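Local coordinates for foldase protein PrsA (Bacillus subtilis, PDB 4WO7) that helps secreted proteins fold outside the cell after translocation and has peptidyl-prolyl cis-trans isomerase activity, which is not essential for its role in vivo, at residues Glu23-Thr26 and Asn27-Thr31; Thr66-Gly69 and Asp70-Ala74; Tyr79-Asp82 and Tyr83-Gln87; Ser221-Leu224 and Glu225-Asn229; Asn229-Ala232 and Ala233-Glu236. One frame throughout, in Å; residues are numbered along the deposited sequence.

Interaction 1. Residues Glu23-Thr26 and Asn27-Thr31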
loop_
_atom_site.group_PDB
_atom_site.type_symbol
_atom_site.label_atom_id
_atom_site.label_comp_id
_atom_site.label_asym_id
_atom_site.label_seq_id
_atom_site.Cartn_x
_atom_site.Cartn_y
_atom_site.Cartn_z
ATOM N N GLU A 23 -9.540 -19.512 18.616
ATOM C CA GLU A 23 -9.630 -18.061 18.513
ATOM C C GLU A 23 -8.807 -17.566 17.338
ATOM O O GLU A 23 -9.264 -16.728 16.559
ATOM C CB GLU A 23 -9.137 -17.389 19.796
ATOM C CG GLU A 23 -10.032 -17.578 21.005
ATOM C CD GLU A 23 -9.365 -17.116 22.288
ATOM O OE1 GLU A 23 -9.481 -15.918 22.619
ATOM O OE2 GLU A 23 -8.725 -17.950 22.965
ATOM N N LEU A 24 -7.597 -18.100 17.213
ATOM C CA LEU A 24 -6.698 -17.714 16.136
ATOM C C LEU A 24 -7.311 -18.071 14.787
ATOM O O LEU A 24 -7.362 -17.253 13.872
ATOM C CB LEU A 24 -5.340 -18.409 16.298
ATOM C CG LEU A 24 -4.224 -17.972 15.344
ATOM C CD1 LEU A 24 -3.840 -16.531 15.616
ATOM C CD2 LEU A 24 -3.010 -18.890 15.450
ATOM N N TYR A 25 -7.815 -19.295 14.686
ATOM C CA TYR A 25 -8.441 -19.755 13.454
ATOM C C TYR A 25 -9.635 -18.887 13.052
ATOM O O TYR A 25 -9.744 -18.479 11.897
ATOM C CB TYR A 25 -8.893 -21.208 13.588
ATOM C CG TYR A 25 -9.594 -21.725 12.351
ATOM C CD1 TYR A 25 -8.869 -22.043 11.208
ATOM C CD2 TYR A 25 -10.971 -21.901 12.322
ATOM C CE1 TYR A 25 -9.497 -22.516 10.074
ATOM C CE2 TYR A 25 -11.606 -22.377 11.188
ATOM C CZ TYR A 25 -10.864 -22.683 10.067
ATOM O OH TYR A 25 -11.484 -23.155 8.932
ATOM N N THR A 26 -10.522 -18.597 14.005
ATOM C CA THR A 26 -11.728 -17.803 13.725
ATOM C C THR A 26 -11.407 -16.407 13.195
ATOM O O THR A 26 -11.975 -15.968 12.193
ATOM C CB THR A 26 -12.616 -17.649 14.988
ATOM O OG1 THR A 26 -13.197 -18.912 15.330
ATOM C CG2 THR A 26 -13.744 -16.620 14.768
ATOM N N ASN A 27 -10.486 -15.717 13.856
ATOM C CA ASN A 27 -10.160 -14.341 13.492
ATOM C C ASN A 27 -9.325 -14.269 12.232
ATOM O O ASN A 27 -9.417 -13.303 11.479
ATOM C CB ASN A 27 -9.428 -13.648 14.637
ATOM C CG ASN A 27 -10.354 -13.280 15.770
ATOM O OD1 ASN A 27 -10.947 -12.202 15.775
ATOM N ND2 ASN A 27 -10.505 -14.189 16.729
HETATM N N MSE A 28 -8.513 -15.292 12.002
HETATM C CA MSE A 28 -7.739 -15.375 10.772
HETATM C C MSE A 28 -8.666 -15.499 9.579
HETATM O O MSE A 28 -8.396 -14.966 8.503
HETATM C CB MSE A 28 -6.788 -16.566 10.822
HETATM C CG MSE A 28 -5.584 -16.299 11.680
HETATM SE SE MSE A 28 -4.167 -17.628 11.497
HETATM C CE MSE A 28 -3.199 -16.432 10.405
ATOM N N LYS A 29 -9.773 -16.197 9.789
ATOM C CA LYS A 29 -10.672 -16.535 8.698
ATOM C C LYS A 29 -11.447 -15.306 8.223
ATOM O O LYS A 29 -11.732 -15.165 7.032
ATOM C CB LYS A 29 -11.640 -17.630 9.126
ATOM C CG LYS A 29 -12.296 -18.321 7.953
ATOM C CD LYS A 29 -12.982 -19.597 8.379
ATOM C CE LYS A 29 -14.484 -19.413 8.357
ATOM N NZ LYS A 29 -15.204 -20.564 8.956
ATOM N N LYS A 30 -11.796 -14.430 9.161
ATOM C CA LYS A 30 -12.571 -13.235 8.847
ATOM C C LYS A 30 -11.656 -12.295 8.072
ATOM O O LYS A 30 -12.091 -11.532 7.209
ATOM C CB LYS A 30 -13.067 -12.539 10.115
ATOM C CG LYS A 30 -14.074 -13.320 10.938
ATOM C CD LYS A 30 -14.150 -12.747 12.337
ATOM C CE LYS A 30 -15.048 -13.555 13.245
ATOM N NZ LYS A 30 -14.812 -13.170 14.665
ATOM N N THR A 31 -10.371 -12.384 8.403
ATOM C CA THR A 31 -9.339 -11.511 7.862
ATOM C C THR A 31 -8.711 -12.006 6.574
ATOM O O THR A 31 -8.688 -11.282 5.580
ATOM C CB THR A 31 -8.192 -11.337 8.896
ATOM O OG1 THR A 31 -8.704 -10.713 10.080
ATOM C CG2 THR A 31 -7.069 -10.474 8.346
#
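The carbonyl oxygen of Glu23 accepts two hydrogen bonds from Asn27, one residue gripping it with both backbone and side chain. Asn27 N reaches Glu23 O at 3.1 Å, the usual bond of an alpha-helix, and Asn27 ND2 reaches the same Glu23 O at 2.8 Å. The two donors come from opposite faces of the carbonyl plane. The side-chain bond is nearly straight, with an N-H...O angle of 173°, and the acceptor lies in the amide plane of Asn27, which fixes the rotation of that flat group. With chi1 at -75°, Asn27 CG sits beside its own backbone N, and this brings the amide back along the helix. Further on, Met28 N bonds to Leu24 O at 2.9 Å, whereas the bonds from Lys29 N and Lys30 N are weak. Within 27-31, the Thr31 hydroxyl OG1 donates to Asn27 O at 3.0 Å.

All of this lies on the first turns of the long helix 21-49, against the second subunit of the dimer. Met28 and Gly33 of that subunit pack on Tyr25 and Met28 respectively, and its Lys44 forms a salt bridge with Glu23.

Side-chain packing follows the i, i+4 spacing. Leu24 and Met28, a selenomethionine, make an apolar pair side by side, with Leu24 CG 3.9 Å from Met28 SE. Lys29 CG points away from its own N (chi1 -162°), and the nearly extended chi2 carries Lys29 CD across Tyr25, to 3.9 Å from Tyr25 OH, while its ammonium makes salt bridges with Asp251 and Asp253. Lys30 runs alongside Thr26, Lys30 NZ lying 3.6 Å from the methyl Thr26 CG2.

Interaction 2. Residues Thr66-Gly69 and Asp70-Ala74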
loop_
_atom_site.group_PDB
_atom_site.type_symbol
_atom_site.label_atom_id
_atom_site.label_comp_id
_atom_site.label_asym_id
_atom_site.label_seq_id
_atom_site.Cartn_x
_atom_site.Cartn_y
_atom_site.Cartn_z
ATOM N N THR A 66 18.542 -12.386 -6.547
ATOM C CA THR A 66 19.279 -11.238 -7.060
ATOM C C THR A 66 18.494 -9.950 -6.831
ATOM O O THR A 66 19.027 -8.973 -6.302
ATOM C CB THR A 66 19.579 -11.360 -8.560
ATOM O OG1 THR A 66 18.350 -11.505 -9.284
ATOM C CG2 THR A 66 20.478 -12.551 -8.843
ATOM N N GLN A 67 17.234 -9.950 -7.252
ATOM C CA GLN A 67 16.373 -8.787 -7.086
ATOM C C GLN A 67 16.231 -8.455 -5.607
ATOM O O GLN A 67 16.222 -7.288 -5.217
ATOM C CB GLN A 67 14.997 -9.050 -7.692
ATOM C CG GLN A 67 14.979 -9.103 -9.207
ATOM C CD GLN A 67 13.645 -9.586 -9.748
ATOM O OE1 GLN A 67 12.990 -10.439 -9.147
ATOM N NE2 GLN A 67 13.237 -9.045 -10.886
ATOM N N LEU A 68 16.123 -9.505 -4.796
ATOM C CA LEU A 68 15.999 -9.377 -3.345
ATOM C C LEU A 68 17.187 -10.035 -2.645
ATOM O O LEU A 68 17.114 -11.190 -2.241
ATOM C CB LEU A 68 14.670 -9.981 -2.860
ATOM C CG LEU A 68 14.206 -9.755 -1.409
ATOM C CD1 LEU A 68 14.921 -10.644 -0.399
ATOM C CD2 LEU A 68 14.377 -8.293 -1.016
ATOM N N GLY A 69 18.317 -9.337 -2.633
ATOM C CA GLY A 69 19.533 -9.791 -1.971
ATOM C C GLY A 69 19.555 -9.526 -0.468
ATOM O O GLY A 69 18.942 -8.564 -0.005
ATOM N N ASP A 70 20.234 -10.390 0.290
ATOM C CA ASP A 70 20.470 -10.199 1.733
ATOM C C ASP A 70 19.236 -10.249 2.629
ATOM O O ASP A 70 19.241 -10.911 3.656
ATOM C CB ASP A 70 21.169 -8.856 1.978
ATOM C CG ASP A 70 22.471 -8.725 1.217
ATOM O OD1 ASP A 70 23.201 -9.732 1.104
ATOM O OD2 ASP A 70 22.767 -7.610 0.739
ATOM N N GLN A 71 18.188 -9.536 2.243
ATOM C CA GLN A 71 16.905 -9.583 2.935
ATOM C C GLN A 71 16.299 -10.961 2.753
ATOM O O GLN A 71 15.416 -11.388 3.495
ATOM C CB GLN A 71 15.993 -8.504 2.373
ATOM C CG GLN A 71 16.569 -7.115 2.564
ATOM C CD GLN A 71 16.207 -6.182 1.435
ATOM O OE1 GLN A 71 15.234 -5.431 1.512
ATOM N NE2 GLN A 71 16.999 -6.226 0.368
ATOM N N TYR A 72 16.822 -11.649 1.750
ATOM C CA TYR A 72 16.390 -12.973 1.371
ATOM C C TYR A 72 16.602 -13.949 2.531
ATOM O O TYR A 72 15.721 -14.753 2.837
ATOM C CB TYR A 72 17.170 -13.404 0.128
ATOM C CG TYR A 72 16.732 -14.697 -0.503
ATOM C CD1 TYR A 72 17.121 -15.924 0.010
ATOM C CD2 TYR A 72 15.940 -14.680 -1.643
ATOM C CE1 TYR A 72 16.715 -17.103 -0.586
ATOM C CE2 TYR A 72 15.532 -15.848 -2.247
ATOM C CZ TYR A 72 15.922 -17.058 -1.715
ATOM O OH TYR A 72 15.518 -18.228 -2.310
ATOM N N THR A 73 17.769 -13.874 3.171
ATOM C CA THR A 73 18.138 -14.827 4.221
ATOM C C THR A 73 17.222 -14.720 5.439
ATOM O O THR A 73 17.024 -15.695 6.167
ATOM C CB THR A 73 19.598 -14.612 4.702
ATOM O OG1 THR A 73 20.056 -15.767 5.416
ATOM C CG2 THR A 73 19.729 -13.375 5.597
ATOM N N ALA A 74 16.662 -13.534 5.657
ATOM C CA ALA A 74 15.729 -13.324 6.758
ATOM C C ALA A 74 14.434 -14.067 6.481
ATOM O O ALA A 74 13.892 -14.742 7.355
ATOM C CB ALA A 74 15.463 -11.837 6.964
#
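Gly69 O is gripped twice by Gln71, through its backbone N and its side-chain amide. Gln71 N lies 2.6 Å from Gly69 O, tilted out of the carbonyl plane and well to the side, the C=O...N angle being only 100°. Gln71 NE2 is 3.1 Å from the same Gly69 O and meets it almost head-on along the carbonyl bond. With chi1 at -61° Gln71 CG lies beside its backbone N, and an off-trans chi2 (147°) turns the amide to this oxygen, which lies close to the amide plane.

Leu68 supplies the apolar half of the contact. Its side chain crosses that of Gln71 at about a right angle. Leu68 CD2 touches the amide, 3.6 Å from Gln71 NE2; Leu68 CD1 reaches the start of the next helix and lies 3.6 Å from Tyr72 CB. The carbonyl oxygen of Leu68 stands at the edge of the Tyr72 ring, 3.7 Å from Tyr72 CD2. That ring also packs on Leu61 and Lys65 of helix 54-67. Helix 54-67 ends at Gln67, Leu68 leaves the helical angles, and Gly69 and Asp70 lead into helix 71-78 through a gamma turn centred on Asp70.

Interaction 3. Residues Tyr79-Asp82 and Tyr83-Gln87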
loop_
_atom_site.group_PDB
_atom_site.type_symbol
_atom_site.label_atom_id
_atom_site.label_comp_id
_atom_site.label_asym_id
_atom_site.label_seq_id
_atom_site.Cartn_x
_atom_site.Cartn_y
_atom_site.Cartn_z
ATOM N N TYR A 79 10.485 -18.085 7.253
ATOM C CA TYR A 79 9.388 -18.859 6.666
ATOM C C TYR A 79 9.781 -20.300 6.386
ATOM O O TYR A 79 8.998 -21.222 6.618
ATOM C CB TYR A 79 8.900 -18.224 5.357
ATOM C CG TYR A 79 8.231 -16.877 5.507
ATOM C CD1 TYR A 79 7.006 -16.760 6.149
ATOM C CD2 TYR A 79 8.802 -15.730 4.972
ATOM C CE1 TYR A 79 6.381 -15.536 6.282
ATOM C CE2 TYR A 79 8.184 -14.501 5.097
ATOM C CZ TYR A 79 6.975 -14.411 5.750
ATOM O OH TYR A 79 6.361 -13.187 5.868
ATOM N N GLY A 80 10.995 -20.485 5.885
ATOM C CA GLY A 80 11.481 -21.800 5.515
ATOM C C GLY A 80 11.755 -21.871 4.027
ATOM O O GLY A 80 11.191 -21.114 3.240
ATOM N N LYS A 81 12.640 -22.783 3.648
ATOM C CA LYS A 81 13.058 -22.920 2.262
ATOM C C LYS A 81 11.905 -23.445 1.407
ATOM O O LYS A 81 11.695 -22.988 0.284
ATOM C CB LYS A 81 14.269 -23.850 2.184
ATOM C CG LYS A 81 15.126 -23.693 0.943
ATOM C CD LYS A 81 16.295 -24.667 0.973
ATOM C CE LYS A 81 17.286 -24.394 -0.147
ATOM N NZ LYS A 81 18.398 -25.384 -0.172
ATOM N N ASP A 82 11.154 -24.402 1.950
ATOM C CA ASP A 82 10.067 -25.039 1.205
ATOM C C ASP A 82 8.900 -24.095 0.938
ATOM O O ASP A 82 8.310 -24.123 -0.140
ATOM C CB ASP A 82 9.541 -26.279 1.933
ATOM C CG ASP A 82 10.560 -27.405 1.985
ATOM O OD1 ASP A 82 11.237 -27.649 0.964
ATOM O OD2 ASP A 82 10.631 -28.093 3.026
ATOM N N TYR A 83 8.564 -23.264 1.920
ATOM C CA TYR A 83 7.444 -22.345 1.770
ATOM C C TYR A 83 7.704 -21.335 0.657
ATOM O O TYR A 83 6.795 -20.997 -0.095
ATOM C CB TYR A 83 7.159 -21.616 3.081
ATOM C CG TYR A 83 5.970 -20.691 2.991
ATOM C CD1 TYR A 83 4.679 -21.188 2.925
ATOM C CD2 TYR A 83 6.142 -19.319 2.951
ATOM C CE1 TYR A 83 3.595 -20.344 2.836
ATOM C CE2 TYR A 83 5.068 -18.469 2.866
ATOM C CZ TYR A 83 3.793 -18.985 2.806
ATOM O OH TYR A 83 2.710 -18.138 2.718
ATOM N N LEU A 84 8.940 -20.861 0.544
ATOM C CA LEU A 84 9.304 -19.942 -0.535
ATOM C C LEU A 84 9.159 -20.608 -1.898
ATOM O O LEU A 84 8.635 -20.004 -2.836
ATOM C CB LEU A 84 10.725 -19.409 -0.335
ATOM C CG LEU A 84 10.891 -18.292 0.706
ATOM C CD1 LEU A 84 9.885 -18.366 1.860
ATOM C CD2 LEU A 84 12.317 -18.265 1.231
ATOM N N LYS A 85 9.613 -21.851 -2.001
ATOM C CA LYS A 85 9.481 -22.610 -3.236
ATOM C C LYS A 85 8.015 -22.692 -3.635
ATOM O O LYS A 85 7.667 -22.536 -4.803
ATOM C CB LYS A 85 10.019 -24.023 -3.052
ATOM C CG LYS A 85 11.504 -24.121 -2.839
ATOM C CD LYS A 85 11.891 -25.574 -2.670
ATOM C CE LYS A 85 13.145 -25.718 -1.834
ATOM N NZ LYS A 85 13.360 -27.126 -1.404
ATOM N N GLU A 86 7.163 -22.923 -2.639
ATOM C CA GLU A 86 5.723 -23.028 -2.846
ATOM C C GLU A 86 5.148 -21.751 -3.443
ATOM O O GLU A 86 4.313 -21.802 -4.345
ATOM C CB GLU A 86 5.020 -23.352 -1.526
ATOM C CG GLU A 86 5.163 -24.793 -1.062
ATOM C CD GLU A 86 4.444 -25.040 0.250
ATOM O OE1 GLU A 86 4.512 -26.174 0.769
ATOM O OE2 GLU A 86 3.808 -24.095 0.763
ATOM N N GLN A 87 5.602 -20.608 -2.936
ATOM C CA GLN A 87 5.127 -19.313 -3.404
ATOM C C GLN A 87 5.581 -19.052 -4.828
ATOM O O GLN A 87 4.841 -18.503 -5.647
ATOM C CB GLN A 87 5.659 -18.197 -2.504
ATOM C CG GLN A 87 5.187 -18.264 -1.068
ATOM C CD GLN A 87 3.711 -18.544 -0.951
ATOM O OE1 GLN A 87 2.884 -17.805 -1.484
ATOM N NE2 GLN A 87 3.368 -19.625 -0.260
#
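Tyr79 rests its CB against two side chains of the following helix, 3.8 Å from Tyr83 CD2 and 3.6 Å from Leu84 CD1. The rings of Tyr79 and Tyr83 approach obliquely, their centroids 5.7 Å apart and their planes at 33°. Tyr83 extends CG opposite its backbone N (chi1 -178°), which lays its ring next to that of Tyr79, while Gln87 NE2 sits over one face of the Tyr83 ring, offset toward the rim.

Gly80, at the N-cap position, has a positive phi of 117°, a backbone shape at which a CB would be jammed against the preceding carbonyl. Its own carbonyl faces Leu84, with Gly80 O 3.3 Å from Leu84 CD1. Lys81 O accepts the helical bond from Lys85 N, and the extended chain of Lys85 passes over this carbonyl, bringing Lys85 CG to 3.3 Å from Lys81 O. Asp82 lies alongside Lys85, pointing the same way, and the two form a salt bridge of 3.2 Å between Asp82 OD1 and Lys85 NZ. Asp82 O in turn accepts from Glu86 N at 3.0 Å.

This turn starts helix 81-101 just after helix 71-78, whose Glu76 touches both Lys81 and Leu84. Gln87 bonds to Gln39 of helix 21-49, and Lys30 of the second subunit packs on the two tyrosines.

Interaction 4. Residues Ser221-Leu224 and Glu225-Asn229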
loop_
_atom_site.group_PDB
_atom_site.type_symbol
_atom_site.label_atom_id
_atom_site.label_comp_id
_atom_site.label_asym_id
_atom_site.label_seq_id
_atom_site.Cartn_x
_atom_site.Cartn_y
_atom_site.Cartn_z
ATOM N N SER A 221 5.205 -9.632 -28.425
ATOM C CA SER A 221 5.877 -10.297 -27.320
ATOM C C SER A 221 6.014 -9.326 -26.156
ATOM O O SER A 221 5.896 -9.720 -24.996
ATOM C CB SER A 221 7.248 -10.824 -27.754
ATOM O OG SER A 221 7.114 -11.930 -28.630
ATOM N N GLU A 222 6.253 -8.057 -26.471
ATOM C CA GLU A 222 6.338 -7.024 -25.446
ATOM C C GLU A 222 4.991 -6.745 -24.785
ATOM O O GLU A 222 4.926 -6.569 -23.568
ATOM C CB GLU A 222 6.883 -5.721 -26.026
ATOM C CG GLU A 222 8.373 -5.722 -26.306
ATOM C CD GLU A 222 8.883 -4.334 -26.651
ATOM O OE1 GLU A 222 8.638 -3.401 -25.858
ATOM O OE2 GLU A 222 9.524 -4.174 -27.712
ATOM N N VAL A 223 3.920 -6.703 -25.580
ATOM C CA VAL A 223 2.588 -6.462 -25.028
ATOM C C VAL A 223 2.245 -7.551 -24.036
ATOM O O VAL A 223 1.744 -7.268 -22.950
ATOM C CB VAL A 223 1.482 -6.419 -26.119
ATOM C CG1 VAL A 223 0.077 -6.498 -25.485
ATOM C CG2 VAL A 223 1.607 -5.177 -26.998
ATOM N N LEU A 224 2.518 -8.794 -24.416
ATOM C CA LEU A 224 2.218 -9.932 -23.567
ATOM C C LEU A 224 3.006 -9.882 -22.265
ATOM O O LEU A 224 2.465 -10.166 -21.198
ATOM C CB LEU A 224 2.519 -11.232 -24.308
ATOM C CG LEU A 224 2.319 -12.522 -23.507
ATOM C CD1 LEU A 224 0.877 -12.680 -23.023
ATOM C CD2 LEU A 224 2.751 -13.704 -24.354
ATOM N N GLU A 225 4.276 -9.500 -22.345
ATOM C CA GLU A 225 5.102 -9.427 -21.147
ATOM C C GLU A 225 4.575 -8.339 -20.233
ATOM O O GLU A 225 4.688 -8.427 -19.014
ATOM C CB GLU A 225 6.562 -9.142 -21.488
ATOM C CG GLU A 225 7.496 -9.466 -20.330
ATOM C CD GLU A 225 8.958 -9.440 -20.713
ATOM O OE1 GLU A 225 9.258 -9.487 -21.922
ATOM O OE2 GLU A 225 9.808 -9.377 -19.799
ATOM N N GLN A 226 3.985 -7.316 -20.838
ATOM C CA GLN A 226 3.425 -6.205 -20.085
ATOM C C GLN A 226 2.137 -6.623 -19.375
ATOM O O GLN A 226 1.883 -6.218 -18.239
ATOM C CB GLN A 226 3.182 -5.004 -21.005
ATOM C CG GLN A 226 2.769 -3.751 -20.256
ATOM C CD GLN A 226 2.389 -2.608 -21.174
ATOM O OE1 GLN A 226 1.918 -2.818 -22.291
ATOM N NE2 GLN A 226 2.573 -1.384 -20.692
ATOM N N LYS A 227 1.325 -7.436 -20.042
ATOM C CA LYS A 227 0.079 -7.902 -19.450
ATOM C C LYS A 227 0.359 -8.950 -18.384
ATOM O O LYS A 227 -0.476 -9.199 -17.518
ATOM C CB LYS A 227 -0.851 -8.480 -20.517
ATOM C CG LYS A 227 -1.505 -7.426 -21.394
ATOM C CD LYS A 227 -2.589 -8.022 -22.284
ATOM C CE LYS A 227 -3.265 -6.952 -23.133
ATOM N NZ LYS A 227 -4.362 -7.509 -23.976
ATOM N N LEU A 228 1.538 -9.560 -18.450
ATOM C CA LEU A 228 1.934 -10.576 -17.478
ATOM C C LEU A 228 2.426 -9.975 -16.159
ATOM O O LEU A 228 2.498 -10.678 -15.148
ATOM C CB LEU A 228 3.003 -11.491 -18.084
ATOM C CG LEU A 228 2.428 -12.492 -19.093
ATOM C CD1 LEU A 228 3.528 -13.159 -19.910
ATOM C CD2 LEU A 228 1.590 -13.550 -18.379
ATOM N N ASN A 229 2.773 -8.689 -16.171
ATOM C CA ASN A 229 3.221 -8.007 -14.958
ATOM C C ASN A 229 2.120 -7.140 -14.346
ATOM O O ASN A 229 2.370 -6.372 -13.416
ATOM C CB ASN A 229 4.463 -7.169 -15.256
ATOM C CG ASN A 229 5.663 -8.029 -15.617
ATOM O OD1 ASN A 229 6.452 -8.413 -14.755
ATOM N ND2 ASN A 229 5.800 -8.340 -16.901
#
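Different first torsions bring Leu224 and Leu228 together: Leu224 CG is swung away from its backbone N (chi1 177°), whereas Leu228 CG folds back beside its own N (chi1 -75°). The two side chains meet at a slant, Leu228 CD1 lying 3.8 Å from Leu224 CG. The same torsion leaves Leu228 CG near the carbonyl oxygen of Leu224, which accepts from Leu228 N.

Val223 and Lys227 lie side by side and point the same way. Val223 CG1 is 4.1 Å from Lys227 CE, so the contact is with the aliphatic part of the lysine; the ammonium goes on to a salt bridge with Asp108. Beneath these pairs runs regular alpha-helical bonding: Glu225 N to Ser221 O at 3.1 Å, Gln226 N to Glu222 O at 3.0 Å and Lys227 N to Val223 O at 2.9 Å. The pattern slackens at the end, where the backbone bonds of Asn229 N to Glu225 O and Gln226 O are weak.

Helix 216-228 lies against several parts of the fold. Val223 touches Val104 and Tyr112, the latter on helix 106-113, while Leu224 and Lys227 both pack on Ile102. Leu228 reaches Ala98 and Lys99 of helix 81-101, and Gln95 of that helix donates to the carbonyl oxygen of Leu228.

Interaction 5. Residues Asn229-Ala232 and Ala233-Glu236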
loop_
_atom_site.group_PDB
_atom_site.type_symbol
_atom_site.label_atom_id
_atom_site.label_comp_id
_atom_site.label_asym_id
_atom_site.label_seq_id
_atom_site.Cartn_x
_atom_site.Cartn_y
_atom_site.Cartn_z
ATOM N N ASN A 229 2.773 -8.689 -16.171
ATOM C CA ASN A 229 3.221 -8.007 -14.958
ATOM C C ASN A 229 2.120 -7.140 -14.346
ATOM O O ASN A 229 2.370 -6.372 -13.416
ATOM C CB ASN A 229 4.463 -7.169 -15.256
ATOM C CG ASN A 229 5.663 -8.029 -15.617
ATOM O OD1 ASN A 229 6.452 -8.413 -14.755
ATOM N ND2 ASN A 229 5.800 -8.340 -16.901
ATOM N N ASP A 230 0.909 -7.268 -14.880
ATOM C CA ASP A 230 -0.273 -6.655 -14.286
ATOM C C ASP A 230 -1.055 -7.778 -13.619
ATOM O O ASP A 230 -1.639 -8.625 -14.294
ATOM C CB ASP A 230 -1.125 -5.940 -15.338
ATOM C CG ASP A 230 -2.450 -5.454 -14.780
ATOM O OD1 ASP A 230 -2.492 -5.084 -13.589
ATOM O OD2 ASP A 230 -3.452 -5.460 -15.527
ATOM N N ASN A 231 -1.064 -7.786 -12.290
ATOM C CA ASN A 231 -1.633 -8.905 -11.547
ATOM C C ASN A 231 -3.143 -9.028 -11.735
ATOM O O ASN A 231 -3.704 -10.115 -11.600
ATOM C CB ASN A 231 -1.271 -8.791 -10.062
ATOM C CG ASN A 231 -1.538 -10.077 -9.298
ATOM O OD1 ASN A 231 -1.614 -11.154 -9.889
ATOM N ND2 ASN A 231 -1.550 -9.988 -7.971
ATOM N N ALA A 232 -3.797 -7.916 -12.053
ATOM C CA ALA A 232 -5.227 -7.941 -12.334
ATOM C C ALA A 232 -5.482 -8.760 -13.596
ATOM O O ALA A 232 -6.454 -9.512 -13.685
ATOM C CB ALA A 232 -5.767 -6.538 -12.503
ATOM N N ALA A 233 -4.591 -8.602 -14.569
ATOM C CA ALA A 233 -4.717 -9.284 -15.851
ATOM C C ALA A 233 -4.464 -10.786 -15.679
ATOM O O ALA A 233 -5.090 -11.624 -16.334
ATOM C CB ALA A 233 -3.739 -8.690 -16.872
ATOM N N VAL A 234 -3.533 -11.115 -14.792
ATOM C CA VAL A 234 -3.229 -12.506 -14.482
ATOM C C VAL A 234 -4.432 -13.179 -13.813
ATOM O O VAL A 234 -4.891 -14.229 -14.261
ATOM C CB VAL A 234 -1.990 -12.622 -13.561
ATOM C CG1 VAL A 234 -1.754 -14.078 -13.148
ATOM C CG2 VAL A 234 -0.750 -12.088 -14.265
ATOM N N GLN A 235 -4.946 -12.566 -12.750
ATOM C CA GLN A 235 -6.077 -13.126 -12.012
ATOM C C GLN A 235 -7.329 -13.201 -12.863
ATOM O O GLN A 235 -8.139 -14.117 -12.714
ATOM C CB GLN A 235 -6.369 -12.300 -10.756
ATOM C CG GLN A 235 -5.447 -12.595 -9.593
ATOM C CD GLN A 235 -5.520 -14.051 -9.174
ATOM O OE1 GLN A 235 -6.608 -14.609 -9.047
ATOM N NE2 GLN A 235 -4.362 -14.680 -8.990
ATOM N N GLU A 236 -7.480 -12.237 -13.761
ATOM C CA GLU A 236 -8.572 -12.265 -14.719
ATOM C C GLU A 236 -8.447 -13.538 -15.551
ATOM O O GLU A 236 -9.441 -14.206 -15.837
ATOM C CB GLU A 236 -8.553 -11.007 -15.596
ATOM C CG GLU A 236 -9.732 -10.886 -16.556
ATOM C CD GLU A 236 -9.648 -9.655 -17.443
ATOM O OE1 GLU A 236 -8.862 -8.737 -17.123
ATOM O OE2 GLU A 236 -10.384 -9.596 -18.452
#
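The backbone turns from an extended Asp230 (phi -105°, psi 109°) straight into a helix, and its first bonds cross this contact: Val234 N to Asp230 O at 3.2 Å, Gln235 N to Asn231 O at 3.0 Å and Glu236 N to Ala232 O at 2.9 Å. The bond from Gln235 is the straightest of the three, whereas Val234 N lies in the plane of the carbonyl it reaches. Ala233 N adds a weak bond to the oxygen of Asp230.

Asp230 holds its carboxylate over the start of the helix. Its CG stands opposite the backbone N (chi1 172°), which turns the two oxygens toward the first turn: Asp230 OD1 takes a weak capping bond from Ala232 N, and Asp230 OD2 lies 3.5 Å from the methyl Ala233 CB. A negative group placed here would be expected to interact favourably with the helix dipole. The methyl is also close to the backbone, with Ala233 CB 3.3 Å from Asp230 O.

Asn231 carries its amide over the next residues, Asn231 OD1 approaching Val234 CB at 4.0 Å. Asn231 and Gln235 run side by side with their amide planes perpendicular; Gln235 is bent at chi2, and its OE1 accepts from Gln42 of helix 21-49. Behind this turn, helix 81-101 covers the buried Val234 with Thr94 and Gln95, and its Tyr90 touches Gln235. The arrangement is an N-capped helix start, with Asp230 as N-cap making a weak capping bond, here opening helix 231-244 after a short link from helix 216-228.

Overall arrangement
From the N terminus, interaction 1 lies near the start of helix 21-49, facing the second subunit. The chain continues into helix 54-67, and interaction 2 spans the bend from there to helix 71-78. Interaction 3 opens helix 81-101 one short helix later; its nearest atoms are about 5 Å from interaction 2, and it too meets the second subunit. After the four-stranded antiparallel sheet of the PPIC-type isomerase region come interactions 4 and 5, which join the end of helix 216-228 to the start of helix 231-244, both against helix 81-101. Each contact closes just a local turn; the first four run in series, interaction 5 begins on Asn229, where interaction 4 ends, and none nests or crosses.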